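Local structure of putative uncharacterized protein (5T8V) at residues I1280-Y1288 and I1377-Y1388; V1312-V1320 and R1363-L1374. The protein probably takes part in loading cohesin onto chromatin, this chain being the C-terminal part of the Scc2 cohesin loader and rich in HEAT repeats. All blocks are in the same frame, centred on the assembly; numbering follows the deposited sequence.

Interactions 1 and 2 lie in the last helices of the elongated alpha-solenoid and share helix 1364-1387, whose N-terminal half serves interaction 2 and whose C-terminal half serves interaction 1. Its partners, helices 1271-1284 and 1291-1319, follow one another in the chain. The segments of helix 1364-1387 run near-parallel (7°) to 1280-1284 and roughly antiparallel (145°) to 1312-1319. The two contact centres are about 24 Å apart. They lie about 36 Å (interaction 1) and 58 Å (interaction 2) from the centre of the chain, on the same side of it. Both are structural packing between helices, one largely apolar, the other finished by a salt bridge.

Interaction 1. Residues I1280-Y1288 and I1377-Y1388; sequences IENLAFFEY and IWEVRTYLRRLY
A1284 and V1380 mark the closest backbone approach, 5.5 Å between CA atoms, where helical segments 1280-1284 and 1377-1387 run almost parallel, at 7° with axes 9.5 Å apart. This is helix-to-helix packing in the C-terminal part of the HEAT-repeat solenoid, continued past A1284 by the loop that carries F1285 and Y1288. V1380 lies at the middle of the contact. Its CG1, anti to the backbone N (chi1 174°), lies 3.6 Å from A1284 N and also meets CB of A1284 and of L1283, while its CG2 turns to the tip of I1280, with CD1 of I1280 3.7 Å away. One turn earlier, I1377 CG1 packs against I1280 CG2, and both isoleucines also rest on I1256. Helix 1422-1431 adds I1428 against V1380 and V1424 against Y1383.

Beyond the end of helix 1271-1284 the aromatic groups take over. Y1383 brings its ring edge to A1284 O, which lies near the ring plane, and its ring lies obliquely to that of F1285, centroids 5.9 Å apart. F1285 has A1284 CB over the centre of one face and also stacks with F1226. The methyl CD2 of L1384 sits near the carbonyl oxygens of L1283 and A1284. Further along, Y1388 crosses Y1288 at about a right angle, bringing its OH to the Y1288 ring edge beside CD2. The Y1288 ring is fixed at its other end, where OH donates a 2.6 Å hydrogen bond to L1283 O, in the carbonyl plane and on a lone pair.

Interaction 2. Residues V1312-V1320 and R1363-L1374; sequences VAQVIESEV and RLRQLTAASMIL
I1316 and L1367 face each other where helical segments 1312-1319 and 1364-1374 cross at -145°, roughly antiparallel, with axes 10.5 Å apart at closest approach. L1367 carries most of the apolar contact. Its CG stands beside the backbone N (chi1 -59°), which sends the two methyls across the interface: CD1 reaches I1316 CG1 at 3.8 Å and lies more loosely against V1320 CG2, while CD2 touches V1315 CG2. The I1316 and L1367 side chains slide past each other in opposite directions, and CD1 of I1316 goes on to S1371, resting against its OG. That hydroxyl is turned back to its own helix, donating to L1367 O at 2.8 Å. L1367 O therefore accepts two bonds, from S1371 N and S1371 OG, which arrive from opposite faces of its plane. Cutting I1316 back to an alanine removes CG1 and CD1, and is likely to leave a gap facing L1367 CD1 and the S1371 hydroxyl, and to cost the contact with V1450 of helix 1439-1452.

One turn back along 1312-1319 and one turn on along 1364-1374, V1312 CG1 packs on A1370 CB at 3.8 Å, with L1374 CD1 at the margin. At the exposed end the apolar seam gives way to charge: the extended side chain of R1363 brings NE to OE1 of E1319 in a salt bridge, OE1 lying at the edge of the guanidinium near its plane. The carboxylate and guanidinium planes are turned 75° apart, so the two groups do not meet as a flat, two-pronged pair; the modelled separation is very short and its exact value doubtful. Helices 1291-1319 and 1364-1387, successive and roughly antiparallel here, pack through this apolar seam as in the helical layers of a HEAT-type alpha-solenoid.

Interaction 1. Residues I1280-Y1288 and I1377-Y1388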
loop_
_atom_site.group_PDB
_atom_site.type_symbol
_atom_site.label_atom_id
_atom_site.label_comp_id
_atom_site.label_asym_id
_atom_site.label_seq_id
_atom_site.Cartn_x
_atom_site.Cartn_y
_atom_site.Cartn_z
ATOM N N ILE A 1280 0.364 -21.671 -34.919
ATOM C CA ILE A 1280 0.226 -20.226 -35.115
ATOM C C ILE A 1280 -0.382 -19.571 -33.881
ATOM O O ILE A 1280 0.011 -18.462 -33.497
ATOM C CB ILE A 1280 -0.594 -19.904 -36.386
ATOM C CG1 ILE A 1280 -2.041 -20.377 -36.253
ATOM C CG2 ILE A 1280 0.061 -20.505 -37.621
ATOM C CD1 ILE A 1280 -3.007 -19.270 -35.883
ATOM N N GLU A 1281 -1.332 -20.254 -33.234
ATOM C CA GLU A 1281 -1.856 -19.752 -31.970
ATOM C C GLU A 1281 -0.749 -19.618 -30.930
ATOM O O GLU A 1281 -0.865 -18.810 -30.001
ATOM C CB GLU A 1281 -2.966 -20.671 -31.465
ATOM C CG GLU A 1281 -4.232 -20.627 -32.302
ATOM C CD GLU A 1281 -5.255 -21.663 -31.874
ATOM O OE1 GLU A 1281 -4.866 -22.826 -31.642
ATOM O OE2 GLU A 1281 -6.447 -21.313 -31.765
ATOM N N ASN A 1282 0.328 -20.398 -31.067
ATOM C CA ASN A 1282 1.499 -20.193 -30.220
ATOM C C ASN A 1282 2.250 -18.930 -30.622
ATOM O O ASN A 1282 2.754 -18.200 -29.761
ATOM C CB ASN A 1282 2.432 -21.403 -30.294
ATOM C CG ASN A 1282 1.958 -22.564 -29.444
ATOM O OD1 ASN A 1282 2.052 -22.529 -28.219
ATOM N ND2 ASN A 1282 1.464 -23.611 -30.093
ATOM N N LEU A 1283 2.339 -18.656 -31.926
ATOM C CA LEU A 1283 3.046 -17.464 -32.381
ATOM C C LEU A 1283 2.354 -16.198 -31.896
ATOM O O LEU A 1283 3.015 -15.199 -31.590
ATOM C CB LEU A 1283 3.151 -17.459 -33.905
ATOM C CG LEU A 1283 3.943 -18.607 -34.532
ATOM C CD1 LEU A 1283 3.799 -18.583 -36.047
ATOM C CD2 LEU A 1283 5.408 -18.549 -34.130
ATOM N N ALA A 1284 1.021 -16.219 -31.823
ATOM C CA ALA A 1284 0.284 -15.038 -31.380
ATOM C C ALA A 1284 0.831 -14.499 -30.062
ATOM O O ALA A 1284 1.038 -13.290 -29.908
ATOM C CB ALA A 1284 -1.202 -15.371 -31.245
ATOM N N PHE A 1285 1.077 -15.386 -29.100
ATOM C CA PHE A 1285 1.543 -15.003 -27.772
ATOM C C PHE A 1285 2.765 -15.837 -27.427
ATOM O O PHE A 1285 2.730 -17.063 -27.552
ATOM C CB PHE A 1285 0.443 -15.212 -26.729
ATOM C CG PHE A 1285 -0.949 -15.188 -27.303
ATOM C CD1 PHE A 1285 -1.647 -13.996 -27.421
ATOM C CD2 PHE A 1285 -1.554 -16.357 -27.733
ATOM C CE1 PHE A 1285 -2.925 -13.975 -27.953
ATOM C CE2 PHE A 1285 -2.831 -16.342 -28.265
ATOM C CZ PHE A 1285 -3.517 -15.149 -28.375
ATOM N N PHE A 1286 3.842 -15.180 -26.996
ATOM C CA PHE A 1286 5.078 -15.903 -26.713
ATOM C C PHE A 1286 5.993 -15.183 -25.729
ATOM O O PHE A 1286 6.955 -15.778 -25.232
ATOM C CB PHE A 1286 5.851 -16.147 -28.018
ATOM C CG PHE A 1286 5.864 -17.585 -28.480
ATOM C CD1 PHE A 1286 5.932 -18.634 -27.576
ATOM C CD2 PHE A 1286 5.822 -17.881 -29.833
ATOM C CE1 PHE A 1286 5.946 -19.948 -28.014
ATOM C CE2 PHE A 1286 5.839 -19.190 -30.275
ATOM C CZ PHE A 1286 5.902 -20.224 -29.364
ATOM N N GLU A 1287 5.721 -13.912 -25.438
ATOM C CA GLU A 1287 6.609 -13.099 -24.611
ATOM C C GLU A 1287 8.012 -13.050 -25.221
ATOM O O GLU A 1287 9.001 -13.485 -24.626
ATOM C CB GLU A 1287 6.653 -13.621 -23.168
ATOM C CG GLU A 1287 5.494 -13.171 -22.292
ATOM C CD GLU A 1287 5.521 -11.681 -22.006
ATOM O OE1 GLU A 1287 5.226 -10.886 -22.925
ATOM O OE2 GLU A 1287 5.846 -11.302 -20.861
ATOM N N TYR A 1288 8.077 -12.513 -26.437
ATOM C CA TYR A 1288 9.353 -12.357 -27.120
ATOM C C TYR A 1288 10.244 -11.392 -26.345
ATOM O O TYR A 1288 9.770 -10.441 -25.718
ATOM C CB TYR A 1288 9.131 -11.851 -28.547
ATOM C CG TYR A 1288 8.205 -12.724 -29.366
ATOM C CD1 TYR A 1288 8.697 -13.792 -30.104
ATOM C CD2 TYR A 1288 6.838 -12.480 -29.399
ATOM C CE1 TYR A 1288 7.854 -14.592 -30.852
ATOM C CE2 TYR A 1288 5.987 -13.273 -30.144
ATOM C CZ TYR A 1288 6.499 -14.328 -30.870
ATOM O OH TYR A 1288 5.655 -15.122 -31.612
ATOM N N ILE A 1377 -2.269 -17.294 -40.667
ATOM C CA ILE A 1377 -0.903 -16.783 -40.571
ATOM C C ILE A 1377 -0.907 -15.264 -40.634
ATOM O O ILE A 1377 -0.353 -14.586 -39.762
ATOM C CB ILE A 1377 -0.023 -17.382 -41.686
ATOM C CG1 ILE A 1377 0.133 -18.892 -41.502
ATOM C CG2 ILE A 1377 1.358 -16.720 -41.692
ATOM C CD1 ILE A 1377 0.748 -19.585 -42.703
ATOM N N TRP A 1378 -1.532 -14.705 -41.673
ATOM C CA TRP A 1378 -1.540 -13.256 -41.832
ATOM C C TRP A 1378 -2.293 -12.572 -40.698
ATOM O O TRP A 1378 -1.925 -11.463 -40.294
ATOM C CB TRP A 1378 -2.156 -12.873 -43.176
ATOM C CG TRP A 1378 -2.048 -11.410 -43.460
ATOM C CD1 TRP A 1378 -3.001 -10.459 -43.244
ATOM C CD2 TRP A 1378 -0.913 -10.726 -44.003
ATOM N NE1 TRP A 1378 -2.533 -9.225 -43.623
ATOM C CE2 TRP A 1378 -1.253 -9.362 -44.092
ATOM C CE3 TRP A 1378 0.357 -11.135 -44.424
ATOM C CZ2 TRP A 1378 -0.370 -8.404 -44.587
ATOM C CZ3 TRP A 1378 1.232 -10.183 -44.913
ATOM C CH2 TRP A 1378 0.865 -8.833 -44.991
ATOM N N GLU A 1379 -3.348 -13.203 -40.181
ATOM C CA GLU A 1379 -4.058 -12.639 -39.038
ATOM C C GLU A 1379 -3.114 -12.463 -37.855
ATOM O O GLU A 1379 -2.991 -11.363 -37.300
ATOM C CB GLU A 1379 -5.240 -13.534 -38.663
ATOM C CG GLU A 1379 -6.090 -13.007 -37.512
ATOM C CD GLU A 1379 -6.771 -11.692 -37.840
ATOM O OE1 GLU A 1379 -6.923 -11.383 -39.042
ATOM O OE2 GLU A 1379 -7.155 -10.965 -36.897
ATOM N N VAL A 1380 -2.427 -13.539 -37.463
ATOM C CA VAL A 1380 -1.455 -13.436 -36.376
ATOM C C VAL A 1380 -0.377 -12.419 -36.725
ATOM O O VAL A 1380 0.122 -11.699 -35.854
ATOM C CB VAL A 1380 -0.850 -14.818 -36.067
ATOM C CG1 VAL A 1380 0.269 -14.700 -35.034
ATOM C CG2 VAL A 1380 -1.930 -15.766 -35.567
ATOM N N ARG A 1381 0.002 -12.347 -38.002
ATOM C CA ARG A 1381 1.031 -11.406 -38.427
ATOM C C ARG A 1381 0.616 -9.974 -38.114
ATOM O O ARG A 1381 1.333 -9.241 -37.426
ATOM C CB ARG A 1381 1.311 -11.584 -39.921
ATOM C CG ARG A 1381 2.276 -10.567 -40.515
ATOM C CD ARG A 1381 1.537 -9.404 -41.167
ATOM N NE ARG A 1381 2.447 -8.461 -41.807
ATOM C CZ ARG A 1381 2.079 -7.275 -42.283
ATOM N NH1 ARG A 1381 0.816 -6.878 -42.190
ATOM N NH2 ARG A 1381 2.976 -6.480 -42.850
ATOM N N THR A 1382 -0.549 -9.559 -38.613
ATOM C CA THR A 1382 -1.045 -8.220 -38.311
ATOM C C THR A 1382 -1.177 -8.018 -36.808
ATOM O O THR A 1382 -0.827 -6.952 -36.282
ATOM C CB THR A 1382 -2.391 -7.986 -38.998
ATOM O OG1 THR A 1382 -3.352 -8.929 -38.509
ATOM C CG2 THR A 1382 -2.259 -8.132 -40.508
ATOM N N TYR A 1383 -1.674 -9.034 -36.097
ATOM C CA TYR A 1383 -1.812 -8.918 -34.650
ATOM C C TYR A 1383 -0.473 -8.614 -33.989
ATOM O O TYR A 1383 -0.413 -7.860 -33.013
ATOM C CB TYR A 1383 -2.411 -10.198 -34.071
ATOM C CG TYR A 1383 -2.383 -10.239 -32.560
ATOM C CD1 TYR A 1383 -3.258 -9.465 -31.809
ATOM C CD2 TYR A 1383 -1.479 -11.048 -31.885
ATOM C CE1 TYR A 1383 -3.234 -9.497 -30.426
ATOM C CE2 TYR A 1383 -1.449 -11.088 -30.504
ATOM C CZ TYR A 1383 -2.329 -10.311 -29.779
ATOM O OH TYR A 1383 -2.301 -10.346 -28.402
ATOM N N LEU A 1384 0.614 -9.196 -34.502
ATOM C CA LEU A 1384 1.933 -8.915 -33.946
ATOM C C LEU A 1384 2.421 -7.532 -34.356
ATOM O O LEU A 1384 2.981 -6.795 -33.536
ATOM C CB LEU A 1384 2.933 -9.983 -34.391
ATOM C CG LEU A 1384 2.708 -11.423 -33.920
ATOM C CD1 LEU A 1384 3.870 -12.304 -34.361
ATOM C CD2 LEU A 1384 2.520 -11.505 -32.412
ATOM N N ARG A 1385 2.219 -7.163 -35.623
ATOM C CA ARG A 1385 2.662 -5.855 -36.095
ATOM C C ARG A 1385 2.024 -4.735 -35.284
ATOM O O ARG A 1385 2.679 -3.734 -34.974
ATOM C CB ARG A 1385 2.335 -5.698 -37.580
ATOM C CG ARG A 1385 2.972 -6.754 -38.474
ATOM C CD ARG A 1385 4.446 -6.486 -38.715
ATOM N NE ARG A 1385 4.660 -5.458 -39.731
ATOM C CZ ARG A 1385 5.851 -5.115 -40.212
ATOM N NH1 ARG A 1385 5.944 -4.170 -41.137
ATOM N NH2 ARG A 1385 6.950 -5.715 -39.771
ATOM N N ARG A 1386 0.746 -4.886 -34.928
ATOM C CA ARG A 1386 0.086 -3.872 -34.116
ATOM C C ARG A 1386 0.358 -4.066 -32.629
ATOM O O ARG A 1386 0.327 -3.093 -31.867
ATOM C CB ARG A 1386 -1.422 -3.884 -34.376
ATOM C CG ARG A 1386 -2.187 -2.832 -33.583
ATOM C CD ARG A 1386 -3.117 -2.011 -34.466
ATOM N NE ARG A 1386 -3.645 -0.846 -33.760
ATOM C CZ ARG A 1386 -4.423 0.081 -34.312
ATOM N NH1 ARG A 1386 -4.774 -0.010 -35.588
ATOM N NH2 ARG A 1386 -4.851 1.105 -33.585
ATOM N N LEU A 1387 0.633 -5.299 -32.200
ATOM C CA LEU A 1387 0.871 -5.566 -30.786
ATOM C C LEU A 1387 2.211 -5.026 -30.309
ATOM O O LEU A 1387 2.417 -4.903 -29.096
ATOM C CB LEU A 1387 0.795 -7.072 -30.518
ATOM C CG LEU A 1387 1.147 -7.540 -29.102
ATOM C CD1 LEU A 1387 0.214 -6.911 -28.080
ATOM C CD2 LEU A 1387 1.094 -9.054 -29.008
ATOM N N TYR A 1388 3.124 -4.705 -31.224
ATOM C CA TYR A 1388 4.435 -4.189 -30.850
ATOM C C TYR A 1388 4.707 -2.859 -31.542
ATOM O O TYR A 1388 4.498 -1.793 -30.953
ATOM C CB TYR A 1388 5.525 -5.209 -31.188
ATOM C CG TYR A 1388 5.511 -6.430 -30.293
ATOM C CD1 TYR A 1388 4.673 -7.505 -30.564
ATOM C CD2 TYR A 1388 6.334 -6.507 -29.177
ATOM C CE1 TYR A 1388 4.658 -8.622 -29.747
ATOM C CE2 TYR A 1388 6.324 -7.619 -28.357
ATOM C CZ TYR A 1388 5.484 -8.674 -28.646
ATOM O OH TYR A 1388 5.470 -9.785 -27.832
#

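Interaction 2. Residues V1312-V1320 and R1363-L1374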
loop_
_atom_site.group_PDB
_atom_site.type_symbol
_atom_site.label_atom_id
_atom_site.label_comp_id
_atom_site.label_asym_id
_atom_site.label_seq_id
_atom_site.Cartn_x
_atom_site.Cartn_y
_atom_site.Cartn_z
ATOM N N VAL A 1312 -1.420 -20.862 -54.375
ATOM C CA VAL A 1312 -2.778 -21.155 -53.919
ATOM C C VAL A 1312 -3.766 -20.152 -54.504
ATOM O O VAL A 1312 -4.731 -20.525 -55.180
ATOM C CB VAL A 1312 -2.837 -21.170 -52.382
ATOM C CG1 VAL A 1312 -4.277 -21.346 -51.896
ATOM C CG2 VAL A 1312 -1.954 -22.280 -51.835
ATOM N N ALA A 1313 -3.546 -18.863 -54.241
ATOM C CA ALA A 1313 -4.458 -17.836 -54.737
ATOM C C ALA A 1313 -4.630 -17.928 -56.248
ATOM O O ALA A 1313 -5.749 -17.823 -56.764
ATOM C CB ALA A 1313 -3.942 -16.453 -54.346
ATOM N N GLN A 1314 -3.530 -18.124 -56.972
ATOM C CA GLN A 1314 -3.587 -18.210 -58.428
ATOM C C GLN A 1314 -4.500 -19.351 -58.876
ATOM O O GLN A 1314 -5.492 -19.139 -59.593
ATOM C CB GLN A 1314 -2.163 -18.382 -58.967
ATOM C CG GLN A 1314 -2.051 -18.601 -60.462
ATOM C CD GLN A 1314 -2.006 -20.068 -60.827
ATOM O OE1 GLN A 1314 -1.238 -20.839 -60.253
ATOM N NE2 GLN A 1314 -2.833 -20.464 -61.785
ATOM N N VAL A 1315 -4.188 -20.576 -58.444
ATOM C CA VAL A 1315 -4.995 -21.725 -58.839
ATOM C C VAL A 1315 -6.425 -21.600 -58.335
ATOM O O VAL A 1315 -7.328 -22.249 -58.872
ATOM C CB VAL A 1315 -4.355 -23.041 -58.344
ATOM C CG1 VAL A 1315 -2.927 -23.173 -58.866
ATOM C CG2 VAL A 1315 -4.392 -23.128 -56.823
ATOM N N ILE A 1316 -6.657 -20.785 -57.303
ATOM C CA ILE A 1316 -8.022 -20.525 -56.855
ATOM C C ILE A 1316 -8.748 -19.652 -57.869
ATOM O O ILE A 1316 -9.878 -19.951 -58.273
ATOM C CB ILE A 1316 -8.018 -19.882 -55.454
ATOM C CG1 ILE A 1316 -7.729 -20.947 -54.393
ATOM C CG2 ILE A 1316 -9.358 -19.184 -55.165
ATOM C CD1 ILE A 1316 -7.590 -20.407 -52.983
ATOM N N GLU A 1317 -8.113 -18.555 -58.288
ATOM C CA GLU A 1317 -8.710 -17.710 -59.317
ATOM C C GLU A 1317 -9.066 -18.527 -60.549
ATOM O O GLU A 1317 -10.137 -18.340 -61.137
ATOM C CB GLU A 1317 -7.761 -16.572 -59.694
ATOM C CG GLU A 1317 -7.600 -15.509 -58.622
ATOM C CD GLU A 1317 -6.808 -14.310 -59.109
ATOM O OE1 GLU A 1317 -6.665 -13.334 -58.342
ATOM O OE2 GLU A 1317 -6.328 -14.341 -60.261
ATOM N N SER A 1318 -8.188 -19.447 -60.953
ATOM C CA SER A 1318 -8.505 -20.262 -62.123
ATOM C C SER A 1318 -9.619 -21.262 -61.822
ATOM O O SER A 1318 -10.712 -21.170 -62.390
ATOM C CB SER A 1318 -7.264 -21.000 -62.626
ATOM O OG SER A 1318 -7.563 -21.737 -63.801
ATOM N N GLU A 1319 -9.353 -22.216 -60.927
ATOM C CA GLU A 1319 -10.292 -23.312 -60.696
ATOM C C GLU A 1319 -11.635 -22.801 -60.184
ATOM O O GLU A 1319 -12.693 -23.200 -60.685
ATOM C CB GLU A 1319 -9.683 -24.316 -59.717
ATOM C CG GLU A 1319 -8.642 -25.227 -60.353
ATOM C CD GLU A 1319 -7.912 -26.087 -59.343
ATOM O OE1 GLU A 1319 -8.350 -26.136 -58.175
ATOM O OE2 GLU A 1319 -6.899 -26.714 -59.718
ATOM N N VAL A 1320 -11.617 -21.925 -59.184
ATOM C CA VAL A 1320 -12.857 -21.400 -58.621
ATOM C C VAL A 1320 -13.448 -20.359 -59.566
ATOM O O VAL A 1320 -13.498 -19.171 -59.248
ATOM C CB VAL A 1320 -12.632 -20.800 -57.217
ATOM C CG1 VAL A 1320 -13.964 -20.426 -56.574
ATOM C CG2 VAL A 1320 -11.872 -21.781 -56.331
ATOM N N ARG A 1363 -12.821 -30.726 -54.631
ATOM C CA ARG A 1363 -11.539 -30.055 -54.461
ATOM C C ARG A 1363 -11.701 -28.745 -53.698
ATOM O O ARG A 1363 -10.773 -28.286 -53.036
ATOM C CB ARG A 1363 -10.889 -29.784 -55.819
ATOM C CG ARG A 1363 -9.538 -29.088 -55.728
ATOM C CD ARG A 1363 -8.938 -28.844 -57.100
ATOM N NE ARG A 1363 -7.628 -28.201 -57.012
ATOM C CZ ARG A 1363 -6.480 -28.847 -56.826
ATOM N NH1 ARG A 1363 -6.463 -30.168 -56.703
ATOM N NH2 ARG A 1363 -5.342 -28.169 -56.758
ATOM N N LEU A 1364 -12.889 -28.146 -53.809
ATOM C CA LEU A 1364 -13.168 -26.876 -53.145
ATOM C C LEU A 1364 -12.664 -26.870 -51.705
ATOM O O LEU A 1364 -11.993 -25.926 -51.269
ATOM C CB LEU A 1364 -14.674 -26.603 -53.200
ATOM C CG LEU A 1364 -15.198 -25.351 -52.495
ATOM C CD1 LEU A 1364 -16.372 -24.768 -53.264
ATOM C CD2 LEU A 1364 -15.617 -25.668 -51.070
ATOM N N ARG A 1365 -12.977 -27.927 -50.952
ATOM C CA ARG A 1365 -12.515 -28.013 -49.571
ATOM C C ARG A 1365 -10.997 -28.072 -49.489
ATOM O O ARG A 1365 -10.415 -27.690 -48.468
ATOM C CB ARG A 1365 -13.126 -29.235 -48.891
ATOM C CG ARG A 1365 -14.628 -29.143 -48.681
ATOM C CD ARG A 1365 -15.183 -30.446 -48.136
ATOM N NE ARG A 1365 -14.922 -31.564 -49.038
ATOM C CZ ARG A 1365 -15.191 -32.834 -48.759
ATOM N NH1 ARG A 1365 -15.731 -33.165 -47.593
ATOM N NH2 ARG A 1365 -14.915 -33.779 -49.648
ATOM N N GLN A 1366 -10.338 -28.561 -50.540
ATOM C CA GLN A 1366 -8.880 -28.602 -50.543
ATOM C C GLN A 1366 -8.294 -27.195 -50.540
ATOM O O GLN A 1366 -7.360 -26.905 -49.783
ATOM C CB GLN A 1366 -8.387 -29.391 -51.756
ATOM C CG GLN A 1366 -6.924 -29.783 -51.707
ATOM C CD GLN A 1366 -6.529 -30.679 -52.867
ATOM O OE1 GLN A 1366 -6.944 -30.457 -54.005
ATOM N NE2 GLN A 1366 -5.729 -31.700 -52.582
ATOM N N LEU A 1367 -8.843 -26.303 -51.371
ATOM C CA LEU A 1367 -8.320 -24.946 -51.465
ATOM C C LEU A 1367 -8.839 -24.045 -50.355
ATOM O O LEU A 1367 -8.183 -23.055 -50.017
ATOM C CB LEU A 1367 -8.665 -24.348 -52.828
ATOM C CG LEU A 1367 -8.124 -25.133 -54.024
ATOM C CD1 LEU A 1367 -8.596 -24.506 -55.319
ATOM C CD2 LEU A 1367 -6.600 -25.209 -53.985
ATOM N N THR A 1368 -10.006 -24.352 -49.792
ATOM C CA THR A 1368 -10.422 -23.681 -48.568
ATOM C C THR A 1368 -9.493 -24.055 -47.420
ATOM O O THR A 1368 -9.016 -23.186 -46.681
ATOM C CB THR A 1368 -11.866 -24.051 -48.244
ATOM O OG1 THR A 1368 -12.718 -23.702 -49.344
ATOM C CG2 THR A 1368 -12.346 -23.328 -46.973
ATOM N N ALA A 1369 -9.221 -25.355 -47.265
ATOM C CA ALA A 1369 -8.206 -25.811 -46.321
ATOM C C ALA A 1369 -6.901 -25.057 -46.520
ATOM O O ALA A 1369 -6.325 -24.519 -45.567
ATOM C CB ALA A 1369 -7.977 -27.314 -46.487
ATOM N N ALA A 1370 -6.415 -25.016 -47.761
ATOM C CA ALA A 1370 -5.213 -24.251 -48.066
ATOM C C ALA A 1370 -5.333 -22.823 -47.549
ATOM O O ALA A 1370 -4.509 -22.362 -46.754
ATOM C CB ALA A 1370 -4.961 -24.262 -49.576
ATOM N N SER A 1371 -6.385 -22.118 -47.975
ATOM C CA SER A 1371 -6.537 -20.702 -47.654
ATOM C C SER A 1371 -6.497 -20.461 -46.149
ATOM O O SER A 1371 -5.686 -19.668 -45.657
ATOM C CB SER A 1371 -7.845 -20.173 -48.248
ATOM O OG SER A 1371 -7.870 -20.319 -49.657
ATOM N N MET A 1372 -7.379 -21.130 -45.403
ATOM C CA MET A 1372 -7.497 -20.921 -43.961
ATOM C C MET A 1372 -6.135 -20.803 -43.292
ATOM O O MET A 1372 -5.929 -19.942 -42.431
ATOM C CB MET A 1372 -8.281 -22.064 -43.318
ATOM C CG MET A 1372 -9.778 -22.010 -43.547
ATOM S SD MET A 1372 -10.639 -23.270 -42.586
ATOM C CE MET A 1372 -9.923 -24.756 -43.267
ATOM N N ILE A 1373 -5.200 -21.672 -43.680
ATOM C CA ILE A 1373 -3.850 -21.602 -43.132
ATOM C C ILE A 1373 -3.265 -20.213 -43.352
ATOM O O ILE A 1373 -2.823 -19.548 -42.407
ATOM C CB ILE A 1373 -2.962 -22.696 -43.755
ATOM C CG1 ILE A 1373 -3.528 -24.083 -43.428
ATOM C CG2 ILE A 1373 -1.521 -22.570 -43.254
ATOM C CD1 ILE A 1373 -2.810 -25.231 -44.118
ATOM N N LEU A 1374 -3.271 -19.745 -44.604
ATOM C CA LEU A 1374 -2.644 -18.464 -44.917
ATOM C C LEU A 1374 -3.370 -17.304 -44.244
ATOM O O LEU A 1374 -2.727 -16.396 -43.706
ATOM C CB LEU A 1374 -2.596 -18.254 -46.429
ATOM C CG LEU A 1374 -1.746 -19.253 -47.214
ATOM C CD1 LEU A 1374 -2.636 -20.246 -47.914
ATOM C CD2 LEU A 1374 -0.850 -18.542 -48.206
#